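Local coordinates for protein beta-1,4-mannanase (Caldicellulosiruptor saccharolyticus, PDB 1PMH) that binds mannohexaose, and so probably beta-1,4-mannan, as a carbohydrate-binding module of a beta-1,4-mannanase, at residues V7-E12 / M17-A22; F103-V108 / T138-A143; F160-Q165 / I173-V178. All blocks are in the same frame, centred on the assembly; numbering follows the deposited sequence. Where two conformers were deposited one is given.

How the contacts relate
Contacts 2 and 3 are buried in the core of the beta-sandwich, their centres about 6 Å apart, and each spans from one sheet to the other. They share the glycan-binding sheet: strands 102-109 and 153-165 are neighbours there, and both send a polar side chain to the same mannose. Contact 3 is purely apolar between its segments, whereas contact 2 brings a tyrosine hydroxyl against aliphatic carbon. Contact 1 is only partly buried and built mostly on loops, with a selenomethionine packed on one phenylalanine, which meets a second, next to a calcium-binding turn. It meets contact 3 where strand 7-9 pairs with 172-181, and both supply ligands to one calcium ion.

Contact 1: V7-E12 / M17-A22; sequences VVLDFE and MSFGEA. With CA (calcium ion), chain C; EDO (1,2-ethanediol), chain G.
Beside the calcium site of the jelly-roll beta-sandwich, Met17, present as selenomethionine, lays its selenium against the backbone that leads from strand 7-9 toward the metal. SE lies 3.5 Å from the backbone N of Phe11, a buried N-H with no hydrogen-bond partner in the model, and it also packs on CA of Leu9. Against the Phe11 ring the selenium makes an oblique Met-aromatic contact, 4.8 Å from the ring centroid. Met17 has CG anti to its carbonyl carbon (chi1 -60°) and an extended chain beyond, which carries CE to within 3.6 Å of Asp10 OD1. That oxygen also accepts from Glu12 N in an Asx turn, the N-H approaching from above the carboxylate plane. The turn brings two calcium ligands together, Asp10 O and Glu12 OE2, each 2.4 Å from the metal. Asn44, Tyr46, Asp176 and a water complete the site, while Glu12 OE1 is held by the backbone N of Lys45. Past Ser18 and Phe19 the chain enters strand 20-21, part of the other sheet. With an alanine in place of Phe11, the selenium of Met17 and the rim of Phe19 would probably face a gap beside the calcium-binding turn. The two phenylalanine planes meet at 55°, and Phe19 CD1 sits at the edge of the Phe11 ring, 3.7 Å from its CE1.

Contact 2: F103-V108 / T138-A143; sequences FAYKVV and TVIHKA. Unlike the reference sequence in segment 103-108: Ala104 (reference Pro). With BMA (beta-D-mannopyranose), chain B; BMA (beta-D-mannopyranose), chain D.
Tyr105 points its ring across the core at strand 135-145, and its hydroxyl end overlaps the aliphatic parts of Ile140 and Lys142. The OH atom lies 3.7 Å from both Ile140 CG2 and Lys142 CG. With CG set between backbone N and carbonyl carbon (chi1 72°), the tyrosine passes Ile140 with the two side chains heading opposite ways; the isoleucine methyl CG2 also nears Tyr105 CZ at 4.3 Å, oblique to the ring. Lys142 crosses the tyrosine at about a right angle; its chain bends at chi2, which takes the amino group away while leaving CG against the hydroxyl. The phenol oxygen is not left to carbon alone: it is hydrogen-bonded to Glu119 OE2. This is the interior of a jelly-roll beta-sandwich, one strand from each sheet, with CA atoms of Tyr105 and Ile140 10.9 Å apart and Met89 of strand 84-92 packing on the tyrosine. The next residue, Lys106, leaves from the other face of its sheet. Its extended chain carries NZ between the chain B and chain D mannoses, where it donates to chain D O3 at 2.9 Å and O4 at 3.1 Å. Glu115 forms a salt bridge with the same NZ.

Contact 3: F160-Q165 / I173-V178; sequences FQFAGQ and IYLDNV. With CA (calcium ion), chain C; BMA (beta-D-mannopyranose), chain B.
O2 of the chain B mannose is gripped by two side chains: it donates to Gln161 OE1 at 2.6 Å and accepts from Lys106 NZ of the neighbouring strand. The other arm of the same amide, Gln161 NE2, donates to mannose O3 at 3.0 Å; these two amide bonds, with one from NE2 to Asp64 OD1, fix its rotation. With CG anti to the backbone N (chi1 -178°) and the chain extended, Gln161 stands out on the sugar side of its sheet, while Phe160 and Phe162 turn into the core. There, Leu175 CD1 sits squarely over one face of the Phe160 ring, a CH-pi contact 4.1 Å from the centroid and 12° off the normal. Val178 comes from the opposite direction and sets both methyls obliquely against the far end of that ring, CG2 4.0 Å from Phe160 CZ. The same Leu175 methyl lies at the edge of the Phe162 ring, whereas Ile173 runs past Phe162 the opposite way, its CG2 oblique to the ring, 4.1 Å from Phe162 CE2. Beyond the second sheet, Asp176 binds calcium through both carboxylate oxygens, OD1 at 2.5 Å. Asn177 OD1 accepts a bond from a water that is itself a calcium ligand, so the asparagine is second-shell. The axes of segments 160-165 and 173-178 come within 11.5 Å, nearly antiparallel at 157°: no backbone bonds join them, only apolar side chains in contact, as between the facing sheets of a jelly-roll beta-sandwich, with mannohexaose bound outside one sheet and calcium outside the other.

Contact 1: V7-E12 / M17-A22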
loop_
_atom_site.group_PDB
_atom_site.type_symbol
_atom_site.label_atom_id
_atom_site.label_comp_id
_atom_site.label_asym_id
_atom_site.label_seq_id
_atom_site.Cartn_x
_atom_site.Cartn_y
_atom_site.Cartn_z
ATOM N N VAL A 7 -12.866 -8.393 0.926
ATOM C CA VAL A 7 -12.450 -7.845 -0.353
ATOM C C VAL A 7 -10.953 -8.119 -0.443
ATOM O O VAL A 7 -10.194 -7.699 0.406
ATOM C CB VAL A 7 -12.695 -6.339 -0.461
ATOM C CG1 VAL A 7 -12.193 -5.821 -1.768
ATOM C CG2 VAL A 7 -14.146 -5.970 -0.274
ATOM N N VAL A 8 -10.558 -8.926 -1.425
ATOM C CA VAL A 8 -9.200 -9.437 -1.495
ATOM C C VAL A 8 -8.524 -8.908 -2.759
ATOM O O VAL A 8 -8.787 -9.350 -3.888
ATOM C CB VAL A 8 -9.201 -10.977 -1.551
ATOM C CG1 VAL A 8 -7.806 -11.530 -1.606
ATOM C CG2 VAL A 8 -9.871 -11.483 -0.273
ATOM N N LEU A 9 -7.624 -7.946 -2.583
ATOM C CA LEU A 9 -6.863 -7.316 -3.662
ATOM C C LEU A 9 -5.459 -7.932 -3.630
ATOM O O LEU A 9 -4.516 -7.418 -3.033
ATOM C CB LEU A 9 -6.880 -5.806 -3.483
ATOM C CG LEU A 9 -8.241 -5.164 -3.220
ATOM C CD1 LEU A 9 -8.134 -3.654 -3.169
ATOM C CD2 LEU A 9 -9.232 -5.555 -4.310
ATOM N N ASP A 10 -5.372 -9.068 -4.307
ATOM C CA ASP A 10 -4.180 -9.911 -4.316
ATOM C C ASP A 10 -3.424 -9.897 -5.649
ATOM O O ASP A 10 -2.394 -10.550 -5.768
ATOM C CB ASP A 10 -4.473 -11.353 -3.905
ATOM C CG ASP A 10 -5.466 -12.051 -4.784
ATOM O OD1 ASP A 10 -5.863 -11.515 -5.837
ATOM O OD2 ASP A 10 -5.875 -13.178 -4.410
ATOM N N PHE A 11 -3.963 -9.188 -6.630
ATOM C CA PHE A 11 -3.396 -9.011 -7.959
ATOM C C PHE A 11 -3.326 -10.331 -8.725
ATOM O O PHE A 11 -2.676 -10.384 -9.771
ATOM C CB PHE A 11 -2.056 -8.268 -7.895
ATOM C CG PHE A 11 -2.199 -7.011 -7.075
ATOM C CD1 PHE A 11 -2.841 -5.906 -7.627
ATOM C CD2 PHE A 11 -1.824 -6.976 -5.742
ATOM C CE1 PHE A 11 -3.108 -4.792 -6.862
ATOM C CE2 PHE A 11 -2.103 -5.843 -4.952
ATOM C CZ PHE A 11 -2.722 -4.767 -5.515
ATOM N N GLU A 12 -4.003 -11.385 -8.270
ATOM C CA GLU A 12 -3.783 -12.703 -8.832
ATOM C C GLU A 12 -4.455 -12.876 -10.186
ATOM O O GLU A 12 -4.145 -13.833 -10.890
ATOM C CB GLU A 12 -4.130 -13.794 -7.827
ATOM C CG GLU A 12 -3.148 -13.866 -6.667
ATOM C CD GLU A 12 -1.707 -14.026 -7.122
ATOM O OE1 GLU A 12 -1.342 -15.081 -7.748
ATOM O OE2 GLU A 12 -0.922 -13.087 -6.865
HETATM N N MSE A 17 -5.830 -4.115 -10.609
HETATM C CA MSE A 17 -7.014 -4.036 -9.765
HETATM C C MSE A 17 -7.410 -2.584 -9.414
HETATM O O MSE A 17 -7.693 -2.240 -8.265
HETATM C CB MSE A 17 -6.916 -4.895 -8.503
HETATM C CG MSE A 17 -6.722 -6.340 -8.838
HETATM SE SE MSE A 17 -6.875 -7.435 -7.267
HETATM C CE MSE A 17 -7.360 -9.148 -8.146
ATOM N N SER A 18 -7.350 -1.784 -10.464
ATOM C CA SER A 18 -7.762 -0.396 -10.378
ATOM C C SER A 18 -6.842 0.530 -9.606
ATOM O O SER A 18 -7.100 1.714 -9.553
ATOM C CB SER A 18 -9.231 -0.242 -9.900
ATOM O OG SER A 18 -10.087 -0.944 -10.798
ATOM N N PHE A 19 -5.736 0.042 -9.115
ATOM C CA PHE A 19 -4.787 0.932 -8.455
ATOM C C PHE A 19 -4.142 1.868 -9.437
ATOM O O PHE A 19 -3.704 1.465 -10.515
ATOM C CB PHE A 19 -3.713 0.163 -7.689
ATOM C CG PHE A 19 -4.155 -0.402 -6.372
ATOM C CD1 PHE A 19 -4.807 -1.614 -6.246
ATOM C CD2 PHE A 19 -3.851 0.268 -5.227
ATOM C CE1 PHE A 19 -5.172 -2.068 -4.983
ATOM C CE2 PHE A 19 -4.156 -0.258 -4.000
ATOM C CZ PHE A 19 -4.815 -1.422 -3.891
ATOM N N GLY A 20 -4.016 3.120 -9.071
ATOM C CA GLY A 20 -3.385 4.138 -9.898
ATOM C C GLY A 20 -3.476 5.441 -9.113
ATOM O O GLY A 20 -3.527 5.457 -7.886
ATOM N N GLU A 21 -3.494 6.554 -9.845
ATOM C CA GLU A 21 -3.565 7.815 -9.119
ATOM C C GLU A 21 -4.894 7.885 -8.354
ATOM O O GLU A 21 -5.924 7.387 -8.781
ATOM C CB GLU A 21 -3.331 9.003 -10.043
ATOM C CG GLU A 21 -4.429 9.192 -11.053
ATOM C CD GLU A 21 -4.169 10.371 -11.989
ATOM O OE1 GLU A 21 -3.059 10.939 -12.018
ATOM O OE2 GLU A 21 -5.135 10.722 -12.697
ATOM N N ALA A 22 -4.842 8.515 -7.198
ATOM C CA ALA A 22 -6.026 8.740 -6.364
ATOM C C ALA A 22 -6.816 9.948 -6.829
ATOM O O ALA A 22 -8.007 10.043 -6.563
ATOM C CB ALA A 22 -5.665 8.841 -4.884
HETATM CA CA CA C . -0.375 -11.579 -5.125
HETATM C C1 EDO G . -7.485 4.982 -8.444
HETATM O O1 EDO G . -8.191 5.735 -7.472
HETATM C C2 EDO G . -8.345 4.302 -9.499
HETATM O O2 EDO G . -9.148 3.238 -9.049
HETATM O O HOH W 1 -1.447 -12.807 -3.472
#

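Contact 2: F103-V108 / T138-A143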
loop_
_atom_site.group_PDB
_atom_site.type_symbol
_atom_site.label_atom_id
_atom_site.label_comp_id
_atom_site.label_asym_id
_atom_site.label_seq_id
_atom_site.Cartn_x
_atom_site.Cartn_y
_atom_site.Cartn_z
ATOM N N PHE A 103 11.068 6.408 5.042
ATOM C CA PHE A 103 9.810 6.868 4.503
ATOM C C PHE A 103 8.681 6.604 5.478
ATOM O O PHE A 103 8.781 5.798 6.386
ATOM C CB PHE A 103 9.536 6.296 3.096
ATOM C CG PHE A 103 9.136 4.844 3.037
ATOM C CD1 PHE A 103 7.820 4.481 3.081
ATOM C CD2 PHE A 103 10.083 3.842 2.875
ATOM C CE1 PHE A 103 7.415 3.178 3.018
ATOM C CE2 PHE A 103 9.685 2.529 2.794
ATOM C CZ PHE A 103 8.345 2.210 2.885
ATOM N N ALA A 104 7.596 7.324 5.244
ATOM C CA ALA A 104 6.348 7.169 5.975
ATOM C C ALA A 104 5.291 6.628 5.028
ATOM O O ALA A 104 5.357 6.825 3.815
ATOM C CB ALA A 104 5.921 8.520 6.531
ATOM N N TYR A 105 4.289 5.982 5.573
ATOM C CA TYR A 105 3.122 5.605 4.818
ATOM C C TYR A 105 1.882 5.781 5.668
ATOM O O TYR A 105 1.910 5.776 6.908
ATOM C CB TYR A 105 3.213 4.204 4.200
ATOM C CG TYR A 105 3.093 3.125 5.237
ATOM C CD1 TYR A 105 1.862 2.638 5.587
ATOM C CD2 TYR A 105 4.190 2.607 5.899
ATOM C CE1 TYR A 105 1.710 1.673 6.584
ATOM C CE2 TYR A 105 4.076 1.641 6.873
ATOM C CZ TYR A 105 2.822 1.217 7.262
ATOM O OH TYR A 105 2.634 0.263 8.229
ATOM N N LYS A 106 0.765 5.946 4.973
ATOM C CA LYS A 106 -0.564 6.010 5.573
ATOM C C LYS A 106 -1.512 5.150 4.755
ATOM O O LYS A 106 -1.377 5.061 3.549
ATOM C CB LYS A 106 -1.101 7.426 5.651
ATOM C CG LYS A 106 -0.194 8.436 6.307
ATOM C CD LYS A 106 -0.867 9.767 6.570
ATOM C CE LYS A 106 -0.013 10.706 7.421
ATOM N NZ LYS A 106 -0.759 11.983 7.678
ATOM N N VAL A 107 -2.493 4.586 5.458
ATOM C CA VAL A 107 -3.582 3.846 4.849
ATOM C C VAL A 107 -4.866 4.588 5.209
ATOM O O VAL A 107 -5.107 4.846 6.402
ATOM C CB VAL A 107 -3.611 2.403 5.344
ATOM C CG1 VAL A 107 -4.783 1.660 4.739
ATOM C CG2 VAL A 107 -2.309 1.690 5.002
ATOM N N VAL A 108 -5.639 4.937 4.193
ATOM C CA VAL A 108 -6.729 5.889 4.303
ATOM C C VAL A 108 -7.948 5.367 3.565
ATOM O O VAL A 108 -7.840 4.831 2.466
ATOM C CB VAL A 108 -6.286 7.213 3.664
ATOM C CG1 VAL A 108 -7.362 8.237 3.525
ATOM C CG2 VAL A 108 -5.108 7.801 4.433
ATOM N N THR A 138 12.713 -6.128 2.913
ATOM C CA THR A 138 12.017 -5.635 4.104
ATOM C C THR A 138 10.539 -5.827 3.878
ATOM O O THR A 138 10.027 -5.371 2.853
ATOM C CB THR A 138 12.312 -4.130 4.230
ATOM O OG1 THR A 138 13.716 -3.904 4.316
ATOM C CG2 THR A 138 11.576 -3.505 5.382
ATOM N N VAL A 139 9.866 -6.519 4.803
ATOM C CA VAL A 139 8.452 -6.798 4.669
ATOM C C VAL A 139 7.700 -6.249 5.857
ATOM O O VAL A 139 8.005 -6.527 7.022
ATOM C CB VAL A 139 8.242 -8.298 4.569
ATOM C CG1 VAL A 139 6.747 -8.629 4.456
ATOM C CG2 VAL A 139 9.034 -8.875 3.378
ATOM N N ILE A 140 6.691 -5.445 5.554
ATOM C CA ILE A 140 5.774 -4.829 6.518
ATOM C C ILE A 140 4.423 -5.447 6.271
ATOM O O ILE A 140 3.888 -5.385 5.181
ATOM C CB ILE A 140 5.744 -3.319 6.353
ATOM C CG1 ILE A 140 7.129 -2.784 6.709
ATOM C CG2 ILE A 140 4.669 -2.681 7.245
ATOM C CD1 ILE A 140 7.341 -1.363 6.417
ATOM N N HIS A 141 3.890 -6.058 7.310
ATOM C CA HIS A 141 2.600 -6.730 7.243
ATOM C C HIS A 141 1.794 -6.240 8.426
ATOM O O HIS A 141 2.117 -6.553 9.579
ATOM C CB HIS A 141 2.799 -8.242 7.317
ATOM C CG HIS A 141 1.552 -9.043 7.168
ATOM N ND1 HIS A 141 1.539 -10.415 7.297
ATOM C CD2 HIS A 141 0.296 -8.690 6.821
ATOM C CE1 HIS A 141 0.353 -10.857 6.914
ATOM N NE2 HIS A 141 -0.469 -9.833 6.823
ATOM N N LYS A 142 0.734 -5.466 8.169
ATOM C CA LYS A 142 -0.042 -4.832 9.242
ATOM C C LYS A 142 -1.507 -4.913 8.891
ATOM O O LYS A 142 -1.857 -5.030 7.730
ATOM C CB LYS A 142 0.281 -3.328 9.392
ATOM C CG LYS A 142 1.695 -2.978 9.739
ATOM C CD LYS A 142 1.986 -3.208 11.183
ATOM C CE LYS A 142 3.301 -2.582 11.627
ATOM N NZ LYS A 142 3.860 -3.319 12.811
ATOM N N ALA A 143 -2.319 -4.769 9.931
ATOM C CA ALA A 143 -3.741 -4.508 9.807
ATOM C C ALA A 143 -4.095 -3.319 10.659
ATOM O O ALA A 143 -3.701 -3.269 11.808
ATOM C CB ALA A 143 -4.567 -5.719 10.211
HETATM C C1 BMA B . 0.019 14.963 6.045
HETATM C C2 BMA B . -0.316 14.235 4.780
HETATM C C3 BMA B . -1.492 14.960 4.133
HETATM C C4 BMA B . -2.636 15.104 5.152
HETATM C C5 BMA B . -2.147 15.687 6.460
HETATM C C6 BMA B . -3.269 15.658 7.484
HETATM O O2 BMA B . -0.680 12.907 5.081
HETATM O O3 BMA B . -1.850 14.267 2.931
HETATM O O4 BMA B . -3.543 16.068 4.694
HETATM O O5 BMA B . -1.068 14.946 6.962
HETATM O O6 BMA B . -2.854 16.382 8.588
HETATM C C1 BMA D . 4.139 15.298 9.047
HETATM C C2 BMA D . 2.972 14.704 9.800
HETATM C C3 BMA D . 2.010 14.103 8.786
HETATM C C4 BMA D . 1.747 15.056 7.661
HETATM C C5 BMA D . 3.031 15.606 7.026
HETATM C C6 BMA D . 2.825 16.627 5.936
HETATM O O2 BMA D . 2.300 15.736 10.499
HETATM O O3 BMA D . 0.826 13.609 9.403
HETATM O O4 BMA D . 1.060 14.294 6.697
HETATM O O5 BMA D . 3.817 16.209 8.043
HETATM O O6 BMA D . 2.014 17.690 6.385
#

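Contact 3: F160-Q165 / I173-V178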
loop_
_atom_site.group_PDB
_atom_site.type_symbol
_atom_site.label_atom_id
_atom_site.label_comp_id
_atom_site.label_asym_id
_atom_site.label_seq_id
_atom_site.Cartn_x
_atom_site.Cartn_y
_atom_site.Cartn_z
ATOM N N PHE A 160 -3.281 4.569 -0.355
ATOM C CA PHE A 160 -1.989 4.388 0.275
ATOM C C PHE A 160 -1.136 5.611 -0.050
ATOM O O PHE A 160 -0.920 5.916 -1.210
ATOM C CB PHE A 160 -1.260 3.153 -0.226
ATOM C CG PHE A 160 -1.854 1.871 0.259
ATOM C CD1 PHE A 160 -2.995 1.386 -0.293
ATOM C CD2 PHE A 160 -1.234 1.143 1.281
ATOM C CE1 PHE A 160 -3.592 0.187 0.148
ATOM C CE2 PHE A 160 -1.779 -0.032 1.724
ATOM C CZ PHE A 160 -2.954 -0.472 1.133
ATOM N N GLN A 161 -0.723 6.330 1.001
ATOM C CA GLN A 161 0.163 7.448 0.872
ATOM C C GLN A 161 1.571 6.998 1.234
ATOM O O GLN A 161 1.750 6.309 2.209
ATOM C CB GLN A 161 -0.278 8.594 1.759
ATOM C CG GLN A 161 0.615 9.817 1.622
ATOM C CD GLN A 161 0.070 10.953 2.459
ATOM O OE1 GLN A 161 0.590 11.240 3.554
ATOM N NE2 GLN A 161 -0.966 11.597 1.986
ATOM N N PHE A 162 2.556 7.425 0.437
ATOM C CA PHE A 162 3.950 7.205 0.722
ATOM C C PHE A 162 4.614 8.553 0.775
ATOM O O PHE A 162 4.351 9.401 -0.075
ATOM C CB PHE A 162 4.591 6.358 -0.378
ATOM C CG PHE A 162 4.046 4.989 -0.466
ATOM C CD1 PHE A 162 2.915 4.706 -1.212
ATOM C CD2 PHE A 162 4.671 3.937 0.213
ATOM C CE1 PHE A 162 2.394 3.419 -1.232
ATOM C CE2 PHE A 162 4.104 2.659 0.178
ATOM C CZ PHE A 162 3.015 2.427 -0.565
ATOM N N ALA A 163 5.553 8.750 1.690
ATOM C CA ALA A 163 6.278 10.022 1.728
ATOM C C ALA A 163 7.709 9.783 2.129
ATOM O O ALA A 163 8.005 9.306 3.219
ATOM C CB ALA A 163 5.629 11.031 2.697
ATOM N N GLY A 164 8.619 10.134 1.232
ATOM C CA GLY A 164 10.035 10.075 1.589
ATOM C C GLY A 164 10.356 11.095 2.684
ATOM O O GLY A 164 9.955 12.237 2.624
ATOM N N GLN A 165 11.113 10.664 3.666
ATOM C CA GLN A 165 11.534 11.537 4.776
ATOM C C GLN A 165 13.047 11.652 4.710
ATOM O O GLN A 165 13.806 10.873 5.256
ATOM C CB GLN A 165 11.072 10.989 6.121
ATOM C CG GLN A 165 9.561 10.961 6.312
ATOM C CD GLN A 165 9.147 10.439 7.642
ATOM O OE1 GLN A 165 9.066 9.208 7.790
ATOM N NE2 GLN A 165 8.931 11.285 8.591
ATOM N N ILE A 173 8.750 -0.368 -4.593
ATOM C CA ILE A 173 8.068 -0.789 -3.382
ATOM C C ILE A 173 6.898 -1.620 -3.897
ATOM O O ILE A 173 6.203 -1.199 -4.822
ATOM C CB ILE A 173 7.560 0.391 -2.562
ATOM C CG1 ILE A 173 8.711 1.246 -2.041
ATOM C CG2 ILE A 173 6.679 -0.106 -1.386
ATOM C CD1 ILE A 173 8.340 2.493 -1.261
ATOM N N TYR A 174 6.685 -2.797 -3.320
ATOM C CA TYR A 174 5.597 -3.654 -3.762
ATOM C C TYR A 174 4.517 -3.702 -2.699
ATOM O O TYR A 174 4.787 -3.706 -1.499
ATOM C CB TYR A 174 6.057 -5.077 -4.071
ATOM C CG TYR A 174 7.194 -5.204 -5.043
ATOM C CD1 TYR A 174 8.509 -4.999 -4.650
ATOM C CD2 TYR A 174 6.972 -5.587 -6.377
ATOM C CE1 TYR A 174 9.576 -5.148 -5.553
ATOM C CE2 TYR A 174 8.039 -5.699 -7.270
ATOM C CZ TYR A 174 9.325 -5.485 -6.871
ATOM O OH TYR A 174 10.402 -5.624 -7.712
ATOM N N LEU A 175 3.289 -3.789 -3.151
ATOM C CA LEU A 175 2.143 -4.073 -2.311
ATOM C C LEU A 175 1.520 -5.379 -2.752
ATOM O O LEU A 175 1.450 -5.698 -3.941
ATOM C CB LEU A 175 1.081 -3.002 -2.380
ATOM C CG LEU A 175 1.390 -1.695 -1.751
ATOM C CD1 LEU A 175 0.249 -0.716 -2.036
ATOM C CD2 LEU A 175 1.574 -1.825 -0.244
ATOM N N ASP A 176 1.021 -6.140 -1.792
ATOM C CA ASP A 176 0.262 -7.353 -2.125
ATOM C C ASP A 176 -0.723 -7.615 -0.995
ATOM O O ASP A 176 -0.601 -7.109 0.124
ATOM C CB ASP A 176 1.188 -8.555 -2.341
ATOM C CG ASP A 176 0.636 -9.645 -3.245
ATOM O OD1 ASP A 176 -0.517 -9.548 -3.693
ATOM O OD2 ASP A 176 1.346 -10.618 -3.507
ATOM N N ASN A 177 -1.680 -8.485 -1.316
ATOM C CA ASN A 177 -2.610 -8.990 -0.299
ATOM C C ASN A 177 -3.231 -7.864 0.513
ATOM O O ASN A 177 -3.279 -7.899 1.752
ATOM C CB ASN A 177 -1.920 -10.024 0.567
ATOM C CG ASN A 177 -1.545 -11.251 -0.235
ATOM O OD1 ASN A 177 -2.224 -11.605 -1.201
ATOM N ND2 ASN A 177 -0.481 -11.910 0.140
ATOM N N VAL A 178 -3.756 -6.893 -0.229
ATOM C CA VAL A 178 -4.519 -5.823 0.423
ATOM C C VAL A 178 -5.921 -6.370 0.615
ATOM O O VAL A 178 -6.568 -6.722 -0.346
ATOM C CB VAL A 178 -4.502 -4.567 -0.455
ATOM C CG1 VAL A 178 -5.415 -3.504 0.159
ATOM C CG2 VAL A 178 -3.053 -4.059 -0.644
HETATM CA CA CA C . -0.375 -11.579 -5.125
HETATM C C1 BMA B . 0.019 14.963 6.045
HETATM C C2 BMA B . -0.316 14.235 4.780
HETATM C C3 BMA B . -1.492 14.960 4.133
HETATM C C4 BMA B . -2.636 15.104 5.152
HETATM C C5 BMA B . -2.147 15.687 6.460
HETATM C C6 BMA B . -3.269 15.658 7.484
HETATM O O2 BMA B . -0.680 12.907 5.081
HETATM O O3 BMA B . -1.850 14.267 2.931
HETATM O O4 BMA B . -3.543 16.068 4.694
HETATM O O5 BMA B . -1.068 14.946 6.962
HETATM O O6 BMA B . -2.854 16.382 8.588
HETATM O O HOH W 1 -1.447 -12.807 -3.472
#